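Local coordinates for anthrone oxidase-like protein (PDB 5F9P) that catalyses, as an oxygenase with probable monooxygenase activity, the carbon-carbon bond cleavage that opens ring B in atypical angucycline biosynthesis, at residues A[52-57]-A[217-222]; A[122-127]-A[176-181]; A[14-19]-A[91-96]; A[45-50]-A[224-229]. All coordinates share one frame; numbering follows the deposited sequence.

Contact 1: residues A[52-57]-A[217-222]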
loop_
_atom_site.group_PDB
_atom_site.type_symbol
_atom_site.label_atom_id
_atom_site.label_comp_id
_atom_site.label_asym_id
_atom_site.label_seq_id
_atom_site.Cartn_x
_atom_site.Cartn_y
_atom_site.Cartn_z
ATOM N N VAL A 52 4.141 -11.198 -4.145
ATOM C CA VAL A 52 4.824 -12.455 -3.776
ATOM C C VAL A 52 3.843 -13.618 -3.557
ATOM O O VAL A 52 3.900 -14.624 -4.267
ATOM C CB VAL A 52 5.751 -12.283 -2.525
ATOM C CG1 VAL A 52 6.256 -13.628 -2.029
ATOM C CG2 VAL A 52 6.928 -11.372 -2.841
ATOM N N ASP A 53 2.929 -13.482 -2.592
ATOM C CA ASP A 53 1.918 -14.520 -2.353
ATOM C C ASP A 53 1.114 -14.834 -3.616
ATOM O O ASP A 53 0.950 -15.993 -3.982
ATOM C CB ASP A 53 0.968 -14.138 -1.204
ATOM C CG ASP A 53 1.536 -14.462 0.180
ATOM O OD1 ASP A 53 2.725 -14.842 0.283
ATOM O OD2 ASP A 53 0.779 -14.326 1.174
ATOM N N SER A 54 0.589 -13.805 -4.275
ATOM C CA SER A 54 -0.220 -14.012 -5.481
ATOM C C SER A 54 0.114 -12.934 -6.495
ATOM O O SER A 54 0.705 -11.917 -6.133
ATOM C CB SER A 54 -1.716 -13.988 -5.161
ATOM O OG SER A 54 -2.061 -12.788 -4.506
ATOM N N HIS A 55 -0.240 -13.165 -7.759
ATOM C CA HIS A 55 0.133 -12.240 -8.827
ATOM C C HIS A 55 -0.575 -10.906 -8.696
ATOM O O HIS A 55 -1.787 -10.845 -8.489
ATOM C CB HIS A 55 -0.163 -12.838 -10.201
ATOM C CG HIS A 55 0.399 -14.209 -10.383
ATOM N ND1 HIS A 55 1.741 -14.484 -10.239
ATOM C CD2 HIS A 55 -0.197 -15.384 -10.692
ATOM C CE1 HIS A 55 1.948 -15.772 -10.450
ATOM N NE2 HIS A 55 0.788 -16.341 -10.721
ATOM N N GLY A 56 0.198 -9.836 -8.818
ATOM C CA GLY A 56 -0.357 -8.501 -8.836
ATOM C C GLY A 56 0.741 -7.538 -8.458
ATOM O O GLY A 56 1.856 -7.965 -8.196
ATOM N N THR A 57 0.419 -6.249 -8.425
ATOM C CA THR A 57 1.374 -5.217 -8.052
ATOM C C THR A 57 0.684 -4.136 -7.222
ATOM O O THR A 57 -0.542 -4.089 -7.127
ATOM C CB THR A 57 1.970 -4.523 -9.298
ATOM O OG1 THR A 57 0.906 -3.941 -10.061
ATOM C CG2 THR A 57 2.720 -5.516 -10.159
ATOM N N TYR A 217 -8.870 -7.858 0.849
ATOM C CA TYR A 217 -7.838 -8.307 -0.079
ATOM C C TYR A 217 -6.483 -8.170 0.597
ATOM O O TYR A 217 -6.110 -7.089 1.064
ATOM C CB TYR A 217 -7.844 -7.516 -1.401
ATOM C CG TYR A 217 -6.675 -7.897 -2.311
ATOM C CD1 TYR A 217 -6.808 -8.904 -3.261
ATOM C CD2 TYR A 217 -5.433 -7.289 -2.177
ATOM C CE1 TYR A 217 -5.749 -9.269 -4.068
ATOM C CE2 TYR A 217 -4.365 -7.641 -2.975
ATOM C CZ TYR A 217 -4.531 -8.631 -3.925
ATOM O OH TYR A 217 -3.481 -8.997 -4.726
ATOM N N SER A 218 -5.742 -9.267 0.662
ATOM C CA SER A 218 -4.395 -9.184 1.194
ATOM C C SER A 218 -3.387 -9.777 0.220
ATOM O O SER A 218 -3.723 -10.626 -0.621
ATOM C CB SER A 218 -4.312 -9.832 2.583
ATOM O OG SER A 218 -4.526 -11.214 2.494
ATOM N N ASN A 219 -2.156 -9.295 0.303
ATOM C CA ASN A 219 -1.073 -9.839 -0.515
ATOM C C ASN A 219 0.235 -9.402 0.113
ATOM O O ASN A 219 0.243 -8.547 1.009
ATOM C CB ASN A 219 -1.190 -9.393 -1.985
ATOM C CG ASN A 219 -0.339 -10.261 -2.952
ATOM O OD1 ASN A 219 0.228 -11.281 -2.559
ATOM N ND2 ASN A 219 -0.266 -9.847 -4.218
ATOM N N THR A 220 1.332 -10.003 -0.326
ATOM C CA THR A 220 2.643 -9.633 0.182
ATOM C C THR A 220 3.470 -9.188 -1.010
ATOM O O THR A 220 3.150 -9.541 -2.142
ATOM C CB THR A 220 3.330 -10.810 0.885
ATOM O OG1 THR A 220 3.408 -11.917 -0.021
ATOM C CG2 THR A 220 2.529 -11.236 2.131
ATOM N N TYR A 221 4.525 -8.417 -0.767
ATOM C CA TYR A 221 5.236 -7.762 -1.871
ATOM C C TYR A 221 6.716 -7.601 -1.583
ATOM O O TYR A 221 7.134 -7.540 -0.427
ATOM C CB TYR A 221 4.680 -6.350 -2.116
ATOM C CG TYR A 221 3.235 -6.296 -2.522
ATOM C CD1 TYR A 221 2.859 -6.401 -3.858
ATOM C CD2 TYR A 221 2.238 -6.148 -1.568
ATOM C CE1 TYR A 221 1.523 -6.362 -4.223
ATOM C CE2 TYR A 221 0.897 -6.113 -1.921
ATOM C CZ TYR A 221 0.543 -6.214 -3.244
ATOM O OH TYR A 221 -0.797 -6.176 -3.594
ATOM N N GLN A 222 7.496 -7.502 -2.656
ATOM C CA GLN A 222 8.848 -6.967 -2.585
ATOM C C GLN A 222 8.822 -5.565 -3.201
ATOM O O GLN A 222 8.175 -5.347 -4.224
ATOM C CB GLN A 222 9.817 -7.871 -3.367
ATOM C CG GLN A 222 11.252 -7.334 -3.439
ATOM C CD GLN A 222 12.140 -8.064 -4.461
ATOM O OE1 GLN A 222 11.664 -8.856 -5.281
ATOM N NE2 GLN A 222 13.437 -7.781 -4.415
HETATM O O HOH W 1 -2.438 -13.092 -1.909
HETATM O O HOH W 2 -3.434 -11.086 -6.099
#
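D53 and S54 lie in a β-hairpin turn that bends back over T220 and N219 of strand 217-228, a polar contact within a closed antiparallel β-barrel whose fold is consistent with the dimeric α/β-barrel clan. The turn joins strands 43-51 and 56-63. Strand 217-228 borders 43-51 on its other side, and the ladder between these two ends as V52 N donates to T220 O at 2.8 Å, the donor sitting well above the carbonyl plane.

Beyond it, side chains replace strand partners. N219 reaches the turn because CG lies anti to the backbone N (chi1 -163°), which sends its amide towards S54. There it imitates a neighbouring strand: S54 N donates to OD1 at 3.1 Å, while ND2 donates to S54 O at 3.0 Å. Both bonds are bent moderately (N-H...acceptor 149° and 157°); S54 O lies in the amide plane, but ND2 stands well above the carbonyl plane of S54, not on a lone pair. A flipped amide would put like groups together at S54, so its orientation is well determined. OD1 also takes a weak bond from T220 N.

T220 supplies the second polar grip. D53 N donates to its OG1 at 3.0 Å, and the same hydroxyl bonds Y122 OH on the adjoining strand 122-130, tying the turn to a third strand. G56 N is bonded by Q24 of helix 21-37.

At the far end of the contact one water bridges S54 OG at 2.7 Å, H55 O at 2.9 Å and Y217 OH at 2.5 Å, lying in the plane of the Y217 ring at its edge.

Contact 2: residues A[122-127]-A[176-181]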
loop_
_atom_site.group_PDB
_atom_site.type_symbol
_atom_site.label_atom_id
_atom_site.label_comp_id
_atom_site.label_asym_id
_atom_site.label_seq_id
_atom_site.Cartn_x
_atom_site.Cartn_y
_atom_site.Cartn_z
ATOM N N TYR A 122 10.173 -7.143 3.639
ATOM C CA TYR A 122 9.061 -8.005 3.230
ATOM C C TYR A 122 7.763 -7.273 3.586
ATOM O O TYR A 122 7.499 -6.976 4.756
ATOM C CB TYR A 122 9.122 -9.388 3.887
ATOM C CG TYR A 122 8.162 -10.386 3.261
ATOM C CD1 TYR A 122 8.467 -10.994 2.051
ATOM C CD2 TYR A 122 6.939 -10.693 3.862
ATOM C CE1 TYR A 122 7.598 -11.889 1.455
ATOM C CE2 TYR A 122 6.063 -11.592 3.270
ATOM C CZ TYR A 122 6.404 -12.193 2.068
ATOM O OH TYR A 122 5.547 -13.084 1.455
ATOM N N THR A 123 6.974 -6.942 2.568
ATOM C CA THR A 123 5.877 -5.998 2.754
ATOM C C THR A 123 4.542 -6.705 2.712
ATOM O O THR A 123 4.258 -7.488 1.795
ATOM C CB THR A 123 5.943 -4.852 1.713
ATOM O OG1 THR A 123 7.150 -4.098 1.922
ATOM C CG2 THR A 123 4.729 -3.901 1.840
ATOM N N VAL A 124 3.723 -6.422 3.714
ATOM C CA VAL A 124 2.452 -7.120 3.899
ATOM C C VAL A 124 1.286 -6.126 3.839
ATOM O O VAL A 124 1.278 -5.119 4.543
ATOM C CB VAL A 124 2.460 -7.892 5.243
ATOM C CG1 VAL A 124 1.137 -8.634 5.472
ATOM C CG2 VAL A 124 3.630 -8.857 5.268
ATOM N N PHE A 125 0.308 -6.418 2.987
ATOM C CA PHE A 125 -0.743 -5.465 2.639
ATOM C C PHE A 125 -2.139 -6.089 2.744
ATOM O O PHE A 125 -2.361 -7.213 2.290
ATOM C CB PHE A 125 -0.502 -4.965 1.208
ATOM C CG PHE A 125 -1.587 -4.092 0.671
ATOM C CD1 PHE A 125 -1.703 -2.776 1.082
ATOM C CD2 PHE A 125 -2.489 -4.583 -0.258
ATOM C CE1 PHE A 125 -2.701 -1.969 0.579
ATOM C CE2 PHE A 125 -3.478 -3.783 -0.762
ATOM C CZ PHE A 125 -3.594 -2.470 -0.340
ATOM N N THR A 126 -3.068 -5.353 3.351
ATOM C CA THR A 126 -4.471 -5.746 3.393
ATOM C C THR A 126 -5.349 -4.515 3.289
ATOM O O THR A 126 -5.139 -3.532 4.000
ATOM C CB THR A 126 -4.846 -6.482 4.708
ATOM O OG1 THR A 126 -4.021 -7.640 4.869
ATOM C CG2 THR A 126 -6.311 -6.921 4.669
ATOM N N VAL A 127 -6.332 -4.569 2.402
ATOM C CA VAL A 127 -7.368 -3.542 2.368
ATOM C C VAL A 127 -8.651 -4.169 2.886
ATOM O O VAL A 127 -9.111 -5.189 2.346
ATOM C CB VAL A 127 -7.578 -2.962 0.953
ATOM C CG1 VAL A 127 -7.689 -4.069 -0.067
ATOM C CG2 VAL A 127 -8.821 -2.073 0.917
ATOM N N SER A 176 -4.029 -1.805 6.032
ATOM C CA SER A 176 -2.920 -2.156 6.893
ATOM C C SER A 176 -1.698 -2.405 6.010
ATOM O O SER A 176 -1.748 -3.252 5.116
ATOM C CB SER A 176 -3.257 -3.448 7.647
ATOM O OG SER A 176 -2.141 -3.884 8.397
ATOM N N TYR A 177 -0.608 -1.691 6.258
ATOM C CA TYR A 177 0.609 -1.841 5.449
ATOM C C TYR A 177 1.782 -2.004 6.412
ATOM O O TYR A 177 2.113 -1.075 7.142
ATOM C CB TYR A 177 0.787 -0.598 4.563
ATOM C CG TYR A 177 2.042 -0.542 3.708
ATOM C CD1 TYR A 177 3.257 -0.146 4.246
ATOM C CD2 TYR A 177 1.999 -0.863 2.352
ATOM C CE1 TYR A 177 4.408 -0.080 3.457
ATOM C CE2 TYR A 177 3.131 -0.801 1.561
ATOM C CZ TYR A 177 4.333 -0.407 2.114
ATOM O OH TYR A 177 5.460 -0.345 1.314
ATOM N N SER A 178 2.377 -3.196 6.449
ATOM C CA SER A 178 3.449 -3.489 7.392
ATOM C C SER A 178 4.746 -3.991 6.734
ATOM O O SER A 178 4.729 -4.547 5.633
ATOM C CB SER A 178 2.979 -4.463 8.490
ATOM O OG SER A 178 2.535 -5.714 7.984
ATOM N N GLN A 179 5.861 -3.783 7.432
ATOM C CA GLN A 179 7.185 -4.211 6.982
ATOM C C GLN A 179 7.805 -5.237 7.937
ATOM O O GLN A 179 7.733 -5.082 9.162
ATOM C CB GLN A 179 8.123 -3.008 6.886
ATOM C CG GLN A 179 7.657 -1.929 5.925
ATOM C CD GLN A 179 8.553 -0.705 5.968
ATOM O OE1 GLN A 179 9.033 -0.311 7.031
ATOM N NE2 GLN A 179 8.795 -0.108 4.807
ATOM N N TRP A 180 8.444 -6.259 7.366
ATOM C CA TRP A 180 8.979 -7.377 8.131
ATOM C C TRP A 180 10.416 -7.712 7.684
ATOM O O TRP A 180 10.822 -7.347 6.576
ATOM C CB TRP A 180 8.055 -8.590 7.951
ATOM C CG TRP A 180 6.672 -8.340 8.486
ATOM C CD1 TRP A 180 5.636 -7.703 7.851
ATOM C CD2 TRP A 180 6.185 -8.723 9.771
ATOM N NE1 TRP A 180 4.530 -7.669 8.674
ATOM C CE2 TRP A 180 4.848 -8.274 9.865
ATOM C CE3 TRP A 180 6.756 -9.392 10.863
ATOM C CZ2 TRP A 180 4.071 -8.482 11.002
ATOM C CZ3 TRP A 180 5.978 -9.597 12.000
ATOM C CH2 TRP A 180 4.650 -9.144 12.054
ATOM N N ASP A 181 11.178 -8.393 8.543
ATOM C CA ASP A 181 12.562 -8.759 8.223
ATOM C C ASP A 181 12.636 -9.680 7.030
ATOM O O ASP A 181 13.595 -9.638 6.264
ATOM C CB ASP A 181 13.244 -9.469 9.400
ATOM C CG ASP A 181 13.690 -8.513 10.485
ATOM O OD1 ASP A 181 13.691 -7.295 10.219
ATOM O OD2 ASP A 181 14.048 -8.981 11.598
HETATM O O HOH W 3 7.750 -1.564 2.309
HETATM O O HOH W 4 -0.200 -5.510 7.035
#
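Y122, V124 and S176 carry this contact between strands 122-130 and 172-180, antiparallel neighbours in the barrel, with the short strand axes 4.7 Å apart and 159° between their directions. V124 forms the central hydrogen-bonded pair with S178: V124 N reaches S178 O at 2.9 Å, and the return bond is equally straight. On the same face V124 CG2 meets W180 CD1 at 3.5 Å, crossing obliquely. The indole is steered by W180 NE1 donating to S178 OG at 2.9 Å, and W186 and Y189 of helix 183-190 meet its ring.

Y122 pairs with W180 at one end through two backbone bonds, and Y122 O lies in plane at the edge of the indole. The phenol leads away to T220, its hydroxyl partner. At the other end S176 pairs with T126. S176 OG, bonded to H158 and to a glycerol probably from the crystallisation liquor, joins S178 OG and V124 O around one water.

The opposite face carries T123 and F125 beside Y177; T123 CG2 touches Y177 CZ at 3.5 Å, and Y177 OH bonds H49. A second water binds T123 OG1, Y177 OH and Q179 NE2 there, so hydroxyls on both faces are joined through water.

Contact 3: residues A[14-19]-A[91-96]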
loop_
_atom_site.group_PDB
_atom_site.type_symbol
_atom_site.label_atom_id
_atom_site.label_comp_id
_atom_site.label_asym_id
_atom_site.label_seq_id
_atom_site.Cartn_x
_atom_site.Cartn_y
_atom_site.Cartn_z
ATOM N N ASN A 14 -2.292 2.414 -5.670
ATOM C CA ASN A 14 -2.835 1.789 -6.865
ATOM C C ASN A 14 -2.580 0.286 -6.796
ATOM O O ASN A 14 -1.436 -0.172 -6.840
ATOM C CB ASN A 14 -2.207 2.377 -8.125
ATOM C CG ASN A 14 -2.506 3.854 -8.299
ATOM O OD1 ASN A 14 -3.389 4.399 -7.649
ATOM N ND2 ASN A 14 -1.784 4.500 -9.210
ATOM N N LEU A 15 -3.666 -0.464 -6.659
ATOM C CA LEU A 15 -3.613 -1.901 -6.455
ATOM C C LEU A 15 -4.075 -2.635 -7.707
ATOM O O LEU A 15 -5.171 -2.391 -8.213
ATOM C CB LEU A 15 -4.516 -2.276 -5.277
ATOM C CG LEU A 15 -4.723 -3.775 -5.034
ATOM C CD1 LEU A 15 -3.397 -4.433 -4.662
ATOM C CD2 LEU A 15 -5.772 -3.988 -3.951
ATOM N N PHE A 16 -3.228 -3.531 -8.205
ATOM C CA PHE A 16 -3.525 -4.290 -9.406
ATOM C C PHE A 16 -3.408 -5.793 -9.123
ATOM O O PHE A 16 -2.447 -6.238 -8.493
ATOM C CB PHE A 16 -2.536 -3.919 -10.507
ATOM C CG PHE A 16 -2.463 -2.443 -10.791
ATOM C CD1 PHE A 16 -3.378 -1.845 -11.642
ATOM C CD2 PHE A 16 -1.471 -1.662 -10.225
ATOM C CE1 PHE A 16 -3.321 -0.492 -11.907
ATOM C CE2 PHE A 16 -1.393 -0.309 -10.495
ATOM C CZ PHE A 16 -2.324 0.279 -11.340
ATOM N N THR A 17 -4.388 -6.561 -9.581
ATOM C CA THR A 17 -4.328 -8.018 -9.502
ATOM C C THR A 17 -4.239 -8.570 -10.922
ATOM O O THR A 17 -4.754 -7.970 -11.865
ATOM C CB THR A 17 -5.574 -8.617 -8.793
ATOM O OG1 THR A 17 -6.756 -8.292 -9.538
ATOM C CG2 THR A 17 -5.709 -8.054 -7.393
ATOM N N THR A 18 -3.568 -9.698 -11.084
ATOM C CA THR A 18 -3.495 -10.339 -12.385
ATOM C C THR A 18 -3.388 -11.859 -12.223
ATOM O O THR A 18 -3.294 -12.354 -11.105
ATOM C CB THR A 18 -2.325 -9.782 -13.217
ATOM O OG1 THR A 18 -2.460 -10.211 -14.579
ATOM C CG2 THR A 18 -0.990 -10.234 -12.648
ATOM N N ASP A 19 -3.395 -12.600 -13.331
ATOM C CA ASP A 19 -3.489 -14.059 -13.230
ATOM C C ASP A 19 -2.302 -14.875 -13.764
ATOM O O ASP A 19 -2.336 -16.103 -13.711
ATOM C CB ASP A 19 -4.805 -14.564 -13.845
ATOM C CG ASP A 19 -4.943 -14.205 -15.311
ATOM O OD1 ASP A 19 -4.007 -13.598 -15.886
ATOM O OD2 ASP A 19 -5.990 -14.549 -15.898
ATOM N N THR A 91 -6.792 -8.380 -13.677
ATOM C CA THR A 91 -8.108 -8.911 -13.396
ATOM C C THR A 91 -8.893 -7.891 -12.587
ATOM O O THR A 91 -10.123 -7.927 -12.547
ATOM C CB THR A 91 -8.011 -10.234 -12.628
ATOM O OG1 THR A 91 -7.087 -10.072 -11.543
ATOM C CG2 THR A 91 -7.515 -11.361 -13.563
ATOM N N SER A 92 -8.176 -6.982 -11.936
ATOM C CA SER A 92 -8.812 -5.847 -11.270
ATOM C C SER A 92 -7.854 -4.671 -11.071
ATOM O O SER A 92 -6.624 -4.831 -11.046
ATOM C CB SER A 92 -9.404 -6.253 -9.915
ATOM O OG SER A 92 -8.382 -6.450 -8.946
ATOM N N ILE A 93 -8.443 -3.493 -10.908
ATOM C CA ILE A 93 -7.717 -2.255 -10.677
ATOM C C ILE A 93 -8.441 -1.475 -9.590
ATOM O O ILE A 93 -9.647 -1.229 -9.695
ATOM C CB ILE A 93 -7.718 -1.392 -11.943
ATOM C CG1 ILE A 93 -6.898 -2.053 -13.051
ATOM C CG2 ILE A 93 -7.227 0.023 -11.630
ATOM C CD1 ILE A 93 -7.143 -1.431 -14.427
ATOM N N ARG A 94 -7.716 -1.095 -8.546
ATOM C CA ARG A 94 -8.269 -0.241 -7.503
ATOM C C ARG A 94 -7.304 0.901 -7.229
ATOM O O ARG A 94 -6.153 0.672 -6.843
ATOM C CB ARG A 94 -8.526 -1.026 -6.213
ATOM C CG ARG A 94 -9.827 -1.825 -6.217
ATOM C CD ARG A 94 -9.562 -3.305 -6.164
ATOM N NE ARG A 94 -10.141 -3.915 -4.971
ATOM C CZ ARG A 94 -9.831 -5.129 -4.519
ATOM N NH1 ARG A 94 -8.917 -5.869 -5.147
ATOM N NH2 ARG A 94 -10.418 -5.592 -3.421
ATOM N N LEU A 95 -7.771 2.126 -7.446
ATOM C CA LEU A 95 -6.941 3.299 -7.227
ATOM C C LEU A 95 -7.503 4.009 -6.018
ATOM O O LEU A 95 -8.580 4.623 -6.089
ATOM C CB LEU A 95 -6.958 4.227 -8.446
ATOM C CG LEU A 95 -6.834 3.624 -9.846
ATOM C CD1 LEU A 95 -7.007 4.734 -10.878
ATOM C CD2 LEU A 95 -5.510 2.895 -10.062
HETATM N N MSE A 96 -6.772 3.932 -4.911
HETATM C CA MSE A 96 -7.328 4.283 -3.613
HETATM C C MSE A 96 -6.675 5.513 -2.995
HETATM O O MSE A 96 -5.459 5.573 -2.860
HETATM C CB MSE A 96 -7.194 3.089 -2.670
HETATM C CG MSE A 96 -8.077 1.896 -3.043
HETATM SE SE MSE A 96 -7.572 0.301 -2.041
HETATM C CE MSE A 96 -5.808 0.013 -2.870
HETATM O O HOH W 5 -7.199 -4.454 -7.633
#
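A classic β-bulge, T91 and S92 both facing T17, begins the pairing of strands 10-17 and 92-105, the seam that closes the barrel. T17 OG1 is the hub: it hydrogen-bonds S92 OG at 2.5 Å and T91 OG1 at 2.7 Å. With chi1 near 62°, this hydroxyl sits between the backbone N and the carbonyl carbon and faces both partners. The bulge shows in the backbone too, since T91 N donates to T17 O while T17 N donates to S92 O at a longer 3.2 Å.

Past the bulge the ladder is regular, with 170° between the strand directions. L15 N donates to R94 O at 2.7 Å, in an almost linear bond. The side chains of this pair run alongside each other, and L15 CD2 lies over one face of the guanidinium, 3.9 Å from R94 NH1, with T17 CG2 near its edge. From two residues beyond R94, the methyl CE of selenomethionine M96 packs on L15 CB at 3.6 Å.

The other face is apolar apart from N14. I93 CG1 abuts the edge of the F16 ring at 3.8 Å, and F86 meets that ring from outside the pair.

One water donates to L15 O, bonds S92 OG and accepts weakly from R94 NH1 at the guanidinium edge. The T17 hydroxyl joins those of T91 and S92, and the water thus extends this hydroxyl chain to the L15 carbonyl and, weakly, to the arginine.

Contact 4: residues A[45-50]-A[224-229]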
loop_
_atom_site.group_PDB
_atom_site.type_symbol
_atom_site.label_atom_id
_atom_site.label_comp_id
_atom_site.label_asym_id
_atom_site.label_seq_id
_atom_site.Cartn_x
_atom_site.Cartn_y
_atom_site.Cartn_z
ATOM N N SER A 45 6.214 11.234 -4.977
ATOM C CA SER A 45 6.976 9.995 -5.080
ATOM C C SER A 45 6.054 8.841 -5.421
ATOM O O SER A 45 4.838 8.919 -5.202
ATOM C CB SER A 45 7.704 9.692 -3.767
ATOM O OG SER A 45 6.810 9.149 -2.793
ATOM N N SER A 46 6.645 7.784 -5.978
ATOM C CA SER A 46 5.958 6.515 -6.243
ATOM C C SER A 46 6.902 5.399 -5.837
ATOM O O SER A 46 8.127 5.501 -6.047
ATOM C CB SER A 46 5.639 6.358 -7.730
ATOM O OG SER A 46 4.776 7.388 -8.192
ATOM N N THR A 47 6.342 4.345 -5.254
ATOM C CA THR A 47 7.115 3.179 -4.845
ATOM C C THR A 47 6.415 1.927 -5.339
ATOM O O THR A 47 5.313 1.605 -4.883
ATOM C CB THR A 47 7.293 3.128 -3.326
ATOM O OG1 THR A 47 8.069 4.257 -2.909
ATOM C CG2 THR A 47 8.023 1.841 -2.905
ATOM N N VAL A 48 7.056 1.229 -6.279
ATOM C CA VAL A 48 6.440 0.106 -6.983
ATOM C C VAL A 48 6.694 -1.213 -6.238
ATOM O O VAL A 48 7.832 -1.508 -5.870
ATOM C CB VAL A 48 6.992 -0.004 -8.442
ATOM C CG1 VAL A 48 6.393 -1.195 -9.175
ATOM C CG2 VAL A 48 6.698 1.270 -9.221
ATOM N N HIS A 49 5.636 -1.989 -6.022
ATOM C CA HIS A 49 5.729 -3.264 -5.297
ATOM C C HIS A 49 5.355 -4.418 -6.214
ATOM O O HIS A 49 4.398 -4.315 -6.988
ATOM C CB HIS A 49 4.782 -3.301 -4.097
ATOM C CG HIS A 49 4.996 -2.198 -3.108
ATOM N ND1 HIS A 49 4.911 -0.864 -3.448
ATOM C CD2 HIS A 49 5.249 -2.231 -1.781
ATOM C CE1 HIS A 49 5.131 -0.124 -2.375
ATOM N NE2 HIS A 49 5.327 -0.929 -1.348
ATOM N N SER A 50 6.109 -5.514 -6.112
ATOM C CA SER A 50 5.880 -6.718 -6.904
ATOM C C SER A 50 5.294 -7.832 -6.030
ATOM O O SER A 50 5.865 -8.159 -4.999
ATOM C CB SER A 50 7.213 -7.195 -7.498
ATOM O OG SER A 50 7.041 -8.428 -8.155
ATOM N N VAL A 224 10.336 -2.968 -5.513
ATOM C CA VAL A 224 11.274 -3.143 -6.623
ATOM C C VAL A 224 11.736 -1.840 -7.276
ATOM O O VAL A 224 12.671 -1.852 -8.059
ATOM C CB VAL A 224 10.712 -4.105 -7.715
ATOM C CG1 VAL A 224 10.500 -5.528 -7.142
ATOM C CG2 VAL A 224 9.422 -3.553 -8.314
ATOM N N HIS A 225 11.094 -0.720 -6.952
ATOM C CA HIS A 225 11.425 0.540 -7.614
ATOM C C HIS A 225 10.804 1.703 -6.856
ATOM O O HIS A 225 9.649 1.636 -6.418
ATOM C CB HIS A 225 10.934 0.511 -9.073
ATOM C CG HIS A 225 11.490 1.602 -9.943
ATOM N ND1 HIS A 225 12.745 1.537 -10.510
ATOM C CD2 HIS A 225 10.939 2.762 -10.385
ATOM C CE1 HIS A 225 12.955 2.619 -11.242
ATOM N NE2 HIS A 225 11.872 3.378 -11.187
ATOM N N THR A 226 11.585 2.758 -6.682
ATOM C CA THR A 226 11.085 3.996 -6.089
ATOM C C THR A 226 11.763 5.197 -6.736
ATOM O O THR A 226 12.942 5.126 -7.115
ATOM C CB THR A 226 11.361 4.055 -4.574
ATOM O OG1 THR A 226 10.621 5.135 -3.995
ATOM C CG2 THR A 226 12.834 4.283 -4.312
ATOM N N ARG A 227 11.012 6.295 -6.842
ATOM C CA ARG A 227 11.494 7.550 -7.402
ATOM C C ARG A 227 10.741 8.732 -6.787
ATOM O O ARG A 227 9.540 8.623 -6.533
ATOM C CB ARG A 227 11.289 7.565 -8.924
ATOM C CG ARG A 227 12.030 8.699 -9.598
ATOM C CD ARG A 227 11.850 8.775 -11.113
ATOM N NE ARG A 227 12.292 10.099 -11.543
ATOM C CZ ARG A 227 11.516 11.045 -12.058
ATOM N NH1 ARG A 227 10.238 10.810 -12.313
ATOM N NH2 ARG A 227 12.044 12.230 -12.366
ATOM N N SER A 228 11.430 9.857 -6.561
ATOM C CA SER A 228 10.785 11.068 -6.032
ATOM C C SER A 228 10.793 12.214 -7.037
ATOM O O SER A 228 11.544 12.180 -8.018
ATOM C CB SER A 228 11.474 11.535 -4.737
ATOM O OG SER A 228 11.371 10.554 -3.724
ATOM N N ALA A 229 9.972 13.239 -6.782
ATOM C CA ALA A 229 9.900 14.401 -7.670
ATOM C C ALA A 229 11.302 14.871 -8.089
ATOM O O ALA A 229 12.150 15.107 -7.249
ATOM C CB ALA A 229 9.117 15.546 -7.013
#
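T47 holds OG1 beside its backbone N (chi1 -64°), whereas T226 turns OG1 to the far side from its own (chi1 -168°), and these opposite choices bring the two hydroxyl oxygens within 2.9 Å (T47 OG1 to T226 OG1). The side chains run alongside each other in a non-hydrogen-bonded antiparallel pair, and either hydroxyl could donate.

Flanking it, S46 and R227 exchange two backbone bonds, S46 N to R227 O and R227 N to S46 O, each 3.1 Å. On the other flank V224 and H225 both face V48, a classic β-bulge: V48 N donates to H225 O at 2.6 Å, while V48 O accepts from V224 N at 2.9 Å. At the bulge the two methyls of V224 meet different partners. CG1 meets S50 CB at 3.7 Å, and CG2 meets V48 CG1 at 3.9 Å.

Segments 45-50 and 224-228 run almost exactly antiparallel, at 176°. V48 and H225 face helix 21-37, where V48 packs on I28 and V35 and H225 bonds D36. R227 reaches the same helix through V35 O. T47 and T226 turn the other way, towards loop residues I115 and P117, and strand 56-63 adjoins 43-51 on its remaining edge.

From the N terminus, residues 14-19 open contact 3, 45-50 open contact 4 and 52-57 open contact 1 before 91-96 close contact 3, so contact 3 crosses both others. Contact 2 then opens at 122-127 and closes at 176-181, in series after contact 3. Residues 217-222 close contact 1 round it, and 224-229 close contact 4 outermost. Contact 2 is thus nested in contact 1, and contact 1 in contact 4. Strand 217-228 serves both contacts 1 and 4 and borders the strand 122-130 of contact 2. Contact 3 joins the first and last strands of the sheet order; its centre lies about 17 Å from that of contact 2, yet F125 and L15 still touch.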